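Local coordinates for protein protease LasA (Pseudomonas aeruginosa, PDB 3IT5) that cleaves glycine-rich sequences as a zinc-dependent M23 endopeptidase, lysing staphylococcal cell walls through their pentaglycine cross-links and assisting degradation of host elastin, at residues Tyr32-Ala37 against His120-Leu125; Tyr79-Gln84 against Asn107-Glu112. All blocks are in the same frame, centred on the assembly; numbering follows the deposited sequence.

Contact 1: residues Tyr32-Ala37 against His120-Leu125; sequences YSSFDA and HLHFSL. With ZN (zinc ion), chain E.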
ATOM      1  N   TYR A  32      -1.126  13.509  -0.158  1.00 12.05           N
ATOM      2  CA  TYR A  32      -0.491  12.387   0.533  1.00 10.97           C
ATOM      3  C   TYR A  32      -1.212  11.086   0.167  1.00 10.25           C
ATOM      4  O   TYR A  32      -2.027  10.562   0.929  1.00  9.56           O
ATOM      5  CB  TYR A  32      -0.479  12.621   2.050  1.00 11.09           C
ATOM      6  CG  TYR A  32       0.333  13.820   2.526  1.00 11.16           C
ATOM      7  CD1 TYR A  32       0.960  14.687   1.624  1.00 11.29           C
ATOM      8  CD2 TYR A  32       0.444  14.105   3.885  1.00 11.41           C
ATOM      9  CE1 TYR A  32       1.686  15.784   2.069  1.00 11.21           C
ATOM     10  CE2 TYR A  32       1.165  15.201   4.337  1.00 11.27           C
ATOM     11  CZ  TYR A  32       1.781  16.034   3.425  1.00 11.44           C
ATOM     12  OH  TYR A  32       2.489  17.119   3.878  1.00 11.76           O
ATOM     13  N   SER A  33      -0.880  10.585  -1.019  1.00  9.46           N
ATOM     14  CA  SER A  33      -1.562   9.462  -1.656  1.00  8.82           C
ATOM     15  C   SER A  33      -1.034   8.091  -1.262  1.00  8.31           C
ATOM     16  O   SER A  33      -1.691   7.085  -1.523  1.00  8.26           O
ATOM     17  CB  SER A  33      -1.427   9.585  -3.173  1.00  8.74           C
ATOM     18  OG  SER A  33      -0.077   9.398  -3.552  1.00  8.50           O
ATOM     19  N   SER A  34       0.154   8.052  -0.663  1.00  7.83           N
ATOM     20  CA  SER A  34       0.880   6.794  -0.494  1.00  7.27           C
ATOM     21  C   SER A  34       1.342   6.538   0.938  1.00  7.18           C
ATOM     22  O   SER A  34       1.544   7.472   1.719  1.00  7.16           O
ATOM     23  CB  SER A  34       2.103   6.760  -1.424  1.00  7.23           C
ATOM     24  OG  SER A  34       1.786   7.184  -2.745  1.00  6.55           O
ATOM     25  N   PHE A  35       1.500   5.262   1.269  1.00  6.89           N
ATOM     26  CA  PHE A  35       2.247   4.859   2.453  1.00  7.07           C
ATOM     27  C   PHE A  35       3.053   3.602   2.158  1.00  6.82           C
ATOM     28  O   PHE A  35       2.671   2.789   1.308  1.00  7.34           O
ATOM     29  CB  PHE A  35       1.350   4.708   3.695  1.00  6.82           C
ATOM     30  CG  PHE A  35       0.474   3.481   3.694  1.00  7.12           C
ATOM     31  CD1 PHE A  35       0.935   2.276   4.227  1.00  7.21           C
ATOM     32  CD2 PHE A  35      -0.828   3.542   3.207  1.00  6.98           C
ATOM     33  CE1 PHE A  35       0.120   1.142   4.248  1.00  7.35           C
ATOM     34  CE2 PHE A  35      -1.653   2.421   3.231  1.00  7.16           C
ATOM     35  CZ  PHE A  35      -1.182   1.216   3.749  1.00  7.31           C
ATOM     36  N   ASP A  36       4.183   3.467   2.838  1.00  6.47           N
ATOM     37  CA  ASP A  36       5.041   2.309   2.658  1.00  6.22           C
ATOM     38  C   ASP A  36       4.764   1.292   3.749  1.00  6.30           C
ATOM     39  O   ASP A  36       4.248   1.638   4.810  1.00  5.87           O
ATOM     40  CB  ASP A  36       6.517   2.711   2.664  1.00  6.19           C
ATOM     41  CG  ASP A  36       6.836   3.785   1.643  1.00  5.99           C
ATOM     42  OD1 ASP A  36       6.255   3.762   0.535  1.00  6.11           O
ATOM     43  OD2 ASP A  36       7.676   4.656   1.944  1.00  6.88           O
ATOM     44  N   ALA A  37       5.093   0.035   3.469  1.00  6.27           N
ATOM     45  CA  ALA A  37       4.920  -1.042   4.427  1.00  6.57           C
ATOM     46  C   ALA A  37       5.927  -2.145   4.159  1.00  6.78           C
ATOM     47  O   ALA A  37       6.212  -2.486   3.010  1.00  6.71           O
ATOM     48  CB  ALA A  37       3.497  -1.588   4.384  1.00  6.53           C
ATOM     49  N   HIS A 120      10.812  -2.394   0.784  1.00  4.63           N
ATOM     50  CA  HIS A 120       9.465  -2.011   1.221  1.00  4.34           C
ATOM     51  C   HIS A 120       8.507  -1.938   0.025  1.00  4.34           C
ATOM     52  O   HIS A 120       8.939  -1.929  -1.131  1.00  4.17           O
ATOM     53  CB  HIS A 120       9.481  -0.664   1.963  1.00  4.40           C
ATOM     54  CG  HIS A 120       9.804   0.514   1.091  1.00  4.00           C
ATOM     55  ND1 HIS A 120      11.096   0.875   0.772  1.00  4.72           N
ATOM     56  CD2 HIS A 120       9.002   1.415   0.475  1.00  4.10           C
ATOM     57  CE1 HIS A 120      11.076   1.942  -0.006  1.00  3.76           C
ATOM     58  NE2 HIS A 120       9.818   2.293  -0.197  1.00  3.61           N
ATOM     59  N   LEU A 121       7.209  -1.903   0.314  1.00  4.51           N
ATOM     60  CA  LEU A 121       6.206  -1.605  -0.704  1.00  4.41           C
ATOM     61  C   LEU A 121       5.755  -0.144  -0.610  1.00  4.27           C
ATOM     62  O   LEU A 121       5.353   0.318   0.459  1.00  4.30           O
ATOM     63  CB  LEU A 121       4.996  -2.540  -0.566  1.00  4.02           C
ATOM     64  CG  LEU A 121       3.714  -2.129  -1.307  1.00  3.98           C
ATOM     65  CD1 LEU A 121       3.824  -2.363  -2.815  1.00  3.29           C
ATOM     66  CD2 LEU A 121       2.499  -2.847  -0.735  1.00  3.37           C
ATOM     67  N   HIS A 122       5.836   0.568  -1.732  1.00  4.16           N
ATOM     68  CA  HIS A 122       5.244   1.896  -1.881  1.00  4.14           C
ATOM     69  C   HIS A 122       3.857   1.712  -2.509  1.00  3.99           C
ATOM     70  O   HIS A 122       3.733   1.194  -3.617  1.00  3.82           O
ATOM     71  CB  HIS A 122       6.168   2.784  -2.733  1.00  4.21           C
ATOM     72  CG  HIS A 122       5.548   4.065  -3.202  1.00  4.78           C
ATOM     73  ND1 HIS A 122       5.604   5.232  -2.471  1.00  5.80           N
ATOM     74  CD2 HIS A 122       4.898   4.372  -4.350  1.00  5.49           C
ATOM     75  CE1 HIS A 122       5.001   6.198  -3.141  1.00  5.97           C
ATOM     76  NE2 HIS A 122       4.554   5.700  -4.280  1.00  5.24           N
ATOM     77  N   PHE A 123       2.824   2.136  -1.783  1.00  3.95           N
ATOM     78  CA  PHE A 123       1.433   1.788  -2.099  1.00  3.93           C
ATOM     79  C   PHE A 123       0.554   3.041  -2.170  1.00  3.85           C
ATOM     80  O   PHE A 123       0.428   3.766  -1.187  1.00  3.90           O
ATOM     81  CB  PHE A 123       0.935   0.786  -1.044  1.00  3.81           C
ATOM     82  CG  PHE A 123      -0.555   0.596  -1.008  1.00  4.26           C
ATOM     83  CD1 PHE A 123      -1.198  -0.175  -1.971  1.00  4.23           C
ATOM     84  CD2 PHE A 123      -1.311   1.146   0.025  1.00  4.35           C
ATOM     85  CE1 PHE A 123      -2.576  -0.373  -1.922  1.00  4.13           C
ATOM     86  CE2 PHE A 123      -2.694   0.954   0.083  1.00  4.10           C
ATOM     87  CZ  PHE A 123      -3.326   0.197  -0.893  1.00  4.39           C
ATOM     88  N   SER A 124      -0.054   3.282  -3.333  1.00  4.08           N
ATOM     89  CA  SER A 124      -0.756   4.550  -3.604  1.00  4.36           C
ATOM     90  C   SER A 124      -2.240   4.412  -3.945  1.00  4.39           C
ATOM     91  O   SER A 124      -2.650   3.461  -4.609  1.00  4.55           O
ATOM     92  CB  SER A 124      -0.067   5.299  -4.744  1.00  4.27           C
ATOM     93  OG  SER A 124       1.331   5.381  -4.536  1.00  4.53           O
ATOM     94  N   LEU A 125      -3.023   5.399  -3.517  1.00  4.58           N
ATOM     95  CA  LEU A 125      -4.456   5.456  -3.793  1.00  4.66           C
ATOM     96  C   LEU A 125      -4.762   6.374  -4.975  1.00  4.88           C
ATOM     97  O   LEU A 125      -4.348   7.537  -4.998  1.00  4.66           O
ATOM     98  CB  LEU A 125      -5.224   5.916  -2.546  1.00  4.58           C
ATOM     99  CG  LEU A 125      -6.761   5.939  -2.546  1.00  4.22           C
ATOM    100  CD1 LEU A 125      -7.362   4.546  -2.704  1.00  2.60           C
ATOM    101  CD2 LEU A 125      -7.259   6.590  -1.259  1.00  4.51           C
TER
HETATM  102 ZN    ZN E 183       6.793   5.381  -0.607  1.00 14.54          ZN
HETATM  103  O   HOH W   1       8.684   4.687  -1.193  1.00 10.52           O
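Asp36 and His122 face one another as a non-hydrogen-bonded antiparallel pair and share a zinc ion. His122 binds it through ND1 at 2.2 Å; Asp36 binds through OD1, which lies at the edge of the His122 ring. The imidazole reaches the metal because CG stands anti to the backbone N (chi1 168°), and a hydrogen bond from NE2 to Asn25 fixes the ring's rotation. His23 and a water, 2.1 Å from the zinc ion, complete the site. His120 NE2 meets that water in the plane of its ring at 2.8 Å, while ND1 is held by Gly118 O. The His120 ring slants past the Asp36 carboxylate, with His120 CD2 3.4 Å from Asp36 CG and the two planes 52° apart.

Polar contact continues along the same face of the sheet at Ser34 and Ser124, whose hydroxyls are hydrogen-bonded tip to tip, OG to OG, at 2.6 Å. Ser34 OG is also hydrogen-bonded to Ser33 OG, and Ser124 OG to Asn25 OD1, so both buried hydroxyls have a second partner.

Beneath the metal, the opposite face is apolar. Phe123 turns its edge to the face of Phe35 in an offset edge-to-face pair, centroids 5.3 Å apart, with CD2 of Phe123 reaching CE2 of Phe35 at 3.5 Å.

The backbones are joined by paired bonds at Phe35-Phe123 and Ala37-Leu121, the straightest being Leu121 N to Ala37 O at 2.9 Å, and Leu125 N to Ser33 O extends the ladder. Ser33 and Ser34 together face His23, a classic beta bulge where strand 34-38 begins. Adjacent strands thus present two of the three protein ligands, Asp36 and His122, with His23 supplying the third; the His-X-His of 120-122, whose first histidine is an inferred proton donor or acceptor, is the hallmark of the M23 active site.

Contact 2: residues Tyr79-Gln84 against Asn107-Glu112; sequences YYHMDQ and NTALCE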
ATOM      1  N   TYR A  79       1.170  -0.026  -6.874  1.00  4.68           N
ATOM      2  CA  TYR A  79       2.116  -0.854  -6.138  1.00  4.34           C
ATOM      3  C   TYR A  79       3.484  -0.719  -6.799  1.00  4.56           C
ATOM      4  O   TYR A  79       3.684  -1.179  -7.924  1.00  4.46           O
ATOM      5  CB  TYR A  79       1.665  -2.321  -6.139  1.00  4.06           C
ATOM      6  CG  TYR A  79       0.243  -2.523  -5.660  1.00  4.16           C
ATOM      7  CD1 TYR A  79      -0.845  -2.283  -6.511  1.00  3.57           C
ATOM      8  CD2 TYR A  79      -0.017  -2.944  -4.362  1.00  2.96           C
ATOM      9  CE1 TYR A  79      -2.143  -2.448  -6.073  1.00  3.00           C
ATOM     10  CE2 TYR A  79      -1.317  -3.124  -3.919  1.00  3.53           C
ATOM     11  CZ  TYR A  79      -2.374  -2.871  -4.774  1.00  3.31           C
ATOM     12  OH  TYR A  79      -3.664  -3.052  -4.331  1.00  3.87           O
ATOM     13  N   TYR A  80       4.413  -0.066  -6.105  1.00  4.56           N
ATOM     14  CA  TYR A  80       5.751   0.145  -6.641  1.00  4.78           C
ATOM     15  C   TYR A  80       6.777  -0.528  -5.739  1.00  4.88           C
ATOM     16  O   TYR A  80       6.459  -0.932  -4.615  1.00  4.70           O
ATOM     17  CB  TYR A  80       6.036   1.649  -6.829  1.00  4.92           C
ATOM     18  CG  TYR A  80       7.298   1.960  -7.617  1.00  4.68           C
ATOM     19  CD1 TYR A  80       7.516   1.405  -8.881  1.00  4.60           C
ATOM     20  CD2 TYR A  80       8.266   2.821  -7.104  1.00  4.30           C
ATOM     21  CE1 TYR A  80       8.674   1.695  -9.605  1.00  4.56           C
ATOM     22  CE2 TYR A  80       9.431   3.116  -7.825  1.00  4.21           C
ATOM     23  CZ  TYR A  80       9.627   2.550  -9.064  1.00  3.70           C
ATOM     24  OH  TYR A  80      10.769   2.839  -9.766  1.00  3.50           O
ATOM     25  N   HIS A  81       8.004  -0.652  -6.243  1.00  5.17           N
ATOM     26  CA  HIS A  81       9.053  -1.459  -5.612  1.00  5.42           C
ATOM     27  C   HIS A  81       8.636  -2.934  -5.558  1.00  5.35           C
ATOM     28  O   HIS A  81       8.845  -3.613  -4.557  1.00  5.48           O
ATOM     29  CB  HIS A  81       9.412  -0.951  -4.211  1.00  5.46           C
ATOM     30  CG  HIS A  81       9.746   0.506  -4.149  1.00  6.15           C
ATOM     31  ND1 HIS A  81      10.668   1.103  -4.984  1.00  6.21           N
ATOM     32  CD2 HIS A  81       9.311   1.479  -3.311  1.00  6.11           C
ATOM     33  CE1 HIS A  81      10.768   2.385  -4.680  1.00  5.95           C
ATOM     34  NE2 HIS A  81       9.958   2.638  -3.667  1.00  6.55           N
ATOM     35  N   MET A  82       8.046  -3.412  -6.651  1.00  5.45           N
ATOM     36  CA  MET A  82       7.592  -4.797  -6.764  1.00  5.54           C
ATOM     37  C   MET A  82       8.656  -5.678  -7.403  1.00  5.45           C
ATOM     38  O   MET A  82       9.607  -5.185  -8.013  1.00  5.03           O
ATOM     39  CB  MET A  82       6.304  -4.876  -7.588  1.00  5.89           C
ATOM     40  CG  MET A  82       5.085  -4.227  -6.948  1.00  6.55           C
ATOM     41  SD  MET A  82       4.513  -5.095  -5.478  1.00  8.53           S
ATOM     42  CE  MET A  82       4.018  -6.684  -6.158  1.00  7.37           C
ATOM     43  N   ASP A  83       8.490  -6.988  -7.249  1.00  5.56           N
ATOM     44  CA  ASP A  83       9.365  -7.972  -7.872  1.00  5.61           C
ATOM     45  C   ASP A  83       8.567  -9.256  -8.058  1.00  5.66           C
ATOM     46  O   ASP A  83       7.526  -9.437  -7.420  1.00  5.44           O
ATOM     47  CB  ASP A  83      10.603  -8.218  -6.993  1.00  5.84           C
ATOM     48  CG  ASP A  83      11.684  -9.040  -7.694  1.00  6.29           C
ATOM     49  OD1 ASP A  83      11.709  -9.101  -8.944  1.00  7.47           O
ATOM     50  OD2 ASP A  83      12.523  -9.629  -6.980  1.00  6.88           O
ATOM     51  N   GLN A  84       9.040 -10.127  -8.949  1.00  5.82           N
ATOM     52  CA  GLN A  84       8.465 -11.461  -9.134  1.00  5.62           C
ATOM     53  C   GLN A  84       6.950 -11.389  -9.365  1.00  5.88           C
ATOM     54  O   GLN A  84       6.166 -12.123  -8.745  1.00  5.95           O
ATOM     55  CB  GLN A  84       8.821 -12.360  -7.938  1.00  5.73           C
ATOM     56  CG  GLN A  84      10.333 -12.502  -7.696  1.00  5.80           C
ATOM     57  CD  GLN A  84      10.682 -13.328  -6.465  1.00  5.87           C
ATOM     58  OE1 GLN A  84       9.888 -14.141  -5.996  1.00  6.21           O
ATOM     59  NE2 GLN A  84      11.886 -13.127  -5.945  1.00  6.24           N
ATOM     60  N   ASN A 107      18.113  -2.763  -7.351  1.00  4.62           N
ATOM     61  CA  ASN A 107      18.146  -2.731  -8.804  1.00  4.91           C
ATOM     62  C   ASN A 107      16.741  -2.899  -9.369  1.00  4.97           C
ATOM     63  O   ASN A 107      16.279  -2.087 -10.179  1.00  4.75           O
ATOM     64  CB  ASN A 107      19.090  -3.826  -9.321  1.00  5.04           C
ATOM     65  CG  ASN A 107      20.330  -3.999  -8.433  1.00  5.81           C
ATOM     66  OD1 ASN A 107      20.225  -4.285  -7.231  1.00  6.59           O
ATOM     67  ND2 ASN A 107      21.498  -3.823  -9.018  1.00  6.75           N
ATOM     68  N   THR A 108      16.066  -3.952  -8.918  1.00  4.87           N
ATOM     69  CA  THR A 108      14.674  -4.190  -9.283  1.00  4.98           C
ATOM     70  C   THR A 108      13.779  -3.152  -8.612  1.00  4.94           C
ATOM     71  O   THR A 108      12.900  -2.584  -9.259  1.00  4.73           O
ATOM     72  CB  THR A 108      14.234  -5.613  -8.917  1.00  4.89           C
ATOM     73  OG1 THR A 108      15.167  -6.548  -9.478  1.00  4.87           O
ATOM     74  CG2 THR A 108      12.835  -5.908  -9.456  1.00  4.92           C
ATOM     75  N   ALA A 109      14.038  -2.889  -7.329  1.00  4.85           N
ATOM     76  CA  ALA A 109      13.277  -1.913  -6.544  1.00  5.44           C
ATOM     77  C   ALA A 109      13.095  -0.565  -7.241  1.00  5.46           C
ATOM     78  O   ALA A 109      12.090   0.125  -7.038  1.00  5.72           O
ATOM     79  CB  ALA A 109      13.921  -1.718  -5.171  1.00  5.24           C
ATOM     80  N   LEU A 110      14.069  -0.199  -8.067  1.00  5.58           N
ATOM     81  CA  LEU A 110      14.030   1.082  -8.753  1.00  5.99           C
ATOM     82  C   LEU A 110      14.129   0.905 -10.268  1.00  6.16           C
ATOM     83  O   LEU A 110      14.875   1.618 -10.930  1.00  6.28           O
ATOM     84  CB  LEU A 110      15.139   2.009  -8.218  1.00  5.70           C
ATOM     85  CG  LEU A 110      15.164   2.278  -6.706  1.00  5.49           C
ATOM     86  CD1 LEU A 110      16.459   2.938  -6.308  1.00  5.25           C
ATOM     87  CD2 LEU A 110      13.968   3.120  -6.237  1.00  5.67           C
ATOM     88  N   CYS A 111      13.359  -0.040 -10.810  1.00  6.94           N
ATOM     89  CA  CYS A 111      13.320  -0.281 -12.262  1.00  7.50           C
ATOM     90  C   CYS A 111      12.808   0.935 -13.047  1.00  7.25           C
ATOM     91  O   CYS A 111      13.165   1.136 -14.217  1.00  6.95           O
ATOM     92  CB  CYS A 111      12.487  -1.532 -12.592  1.00  7.70           C
ATOM     93  SG  CYS A 111      10.690  -1.292 -12.763  1.00  9.97           S
ATOM     94  N   GLU A 112      11.972   1.741 -12.397  1.00  7.15           N
ATOM     95  CA  GLU A 112      11.413   2.931 -13.033  1.00  7.17           C
ATOM     96  C   GLU A 112      11.895   4.215 -12.363  1.00  6.91           C
ATOM     97  O   GLU A 112      11.205   5.232 -12.383  1.00  6.57           O
ATOM     98  CB  GLU A 112       9.880   2.853 -13.085  1.00  7.51           C
ATOM     99  CG  GLU A 112       9.365   1.875 -14.135  1.00  7.69           C
ATOM    100  CD  GLU A 112       7.855   1.783 -14.169  1.00  8.11           C
ATOM    101  OE1 GLU A 112       7.212   2.619 -14.843  1.00  8.87           O
ATOM    102  OE2 GLU A 112       7.311   0.860 -13.536  1.00  7.51           O
TER
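Tyr80 brings its phenol end up against Glu112, with Tyr80 OH 3.4 Å from Glu112 CB while the ring and carboxylate planes stand nearly perpendicular. The same OH receives a weak hydrogen bond from Glu112 N at 3.1 Å; its stronger partner is the carbonyl of Gly113, so two backbone groups of one turn grip a single hydroxyl. The Glu112 carboxylate itself turns away to Ser63.

His81 is bonded directly to the helix end. Its ND1-H points at Ala109 O over 2.7 Å, nearly straight at 170°, and the oxygen lies in the plane of the imidazole, although the donor is tilted from the plane of the carbonyl. The bond fixes the ring's rotation, and CD2 of neighbouring Tyr80 rests on one of its faces. At the ring edge Leu110 runs alongside, with Leu110 CD2 3.6 Å from His81 CE1. Backbone conformation matters as well: His81 has a positive phi of 62°, in the left-handed region, where strand 75-83 is interrupted between Tyr80 and Met82. His81 is an inferred proton donor or acceptor of the M23 active site, and its side chain comes within about 5 Å of the zinc ion. The carbonyl at the end of helix 106-109 is thus a second-shell group, consistent with orienting this inferred catalytic histidine.

Past this break, the methyl branch of Thr108, CG2, lies against the strand, 3.4 Å from Asp83 OD1 and 3.6 Å from Met82 O; the Thr108 and Asp83 side chains cross at about a right angle. The other branch, OG1, is held by Asn105. After the helix the chain turns, with Cys111 N bonded to Thr108 O, and the disulfide from Cys111 to Cys65 ties that turn to the connection between strands 57-63 and 66-70.

How the contacts relate
The centres of contacts 1 and 2 are 13 Å apart; both reach one large antiparallel sheet, in which strands 75-83 and 121-127 are neighbours. Along the chain both segments of contact 2 fall between those of contact 1, and helix 106-109 leads on to strand 121-127. The contacts touch directly: Tyr80 N probably bonds to His122 O at 2.9 Å, and His81 CD2 packs 3.3 Å from His120 NE2. Contact 1, near the centre of the chain, supplies two zinc ligands and one inferred catalytic histidine; contact 2, farther out, holds the other. The active site is thus assembled across adjoining strands, with the end of a short outlying helix probably orienting one of its histidines.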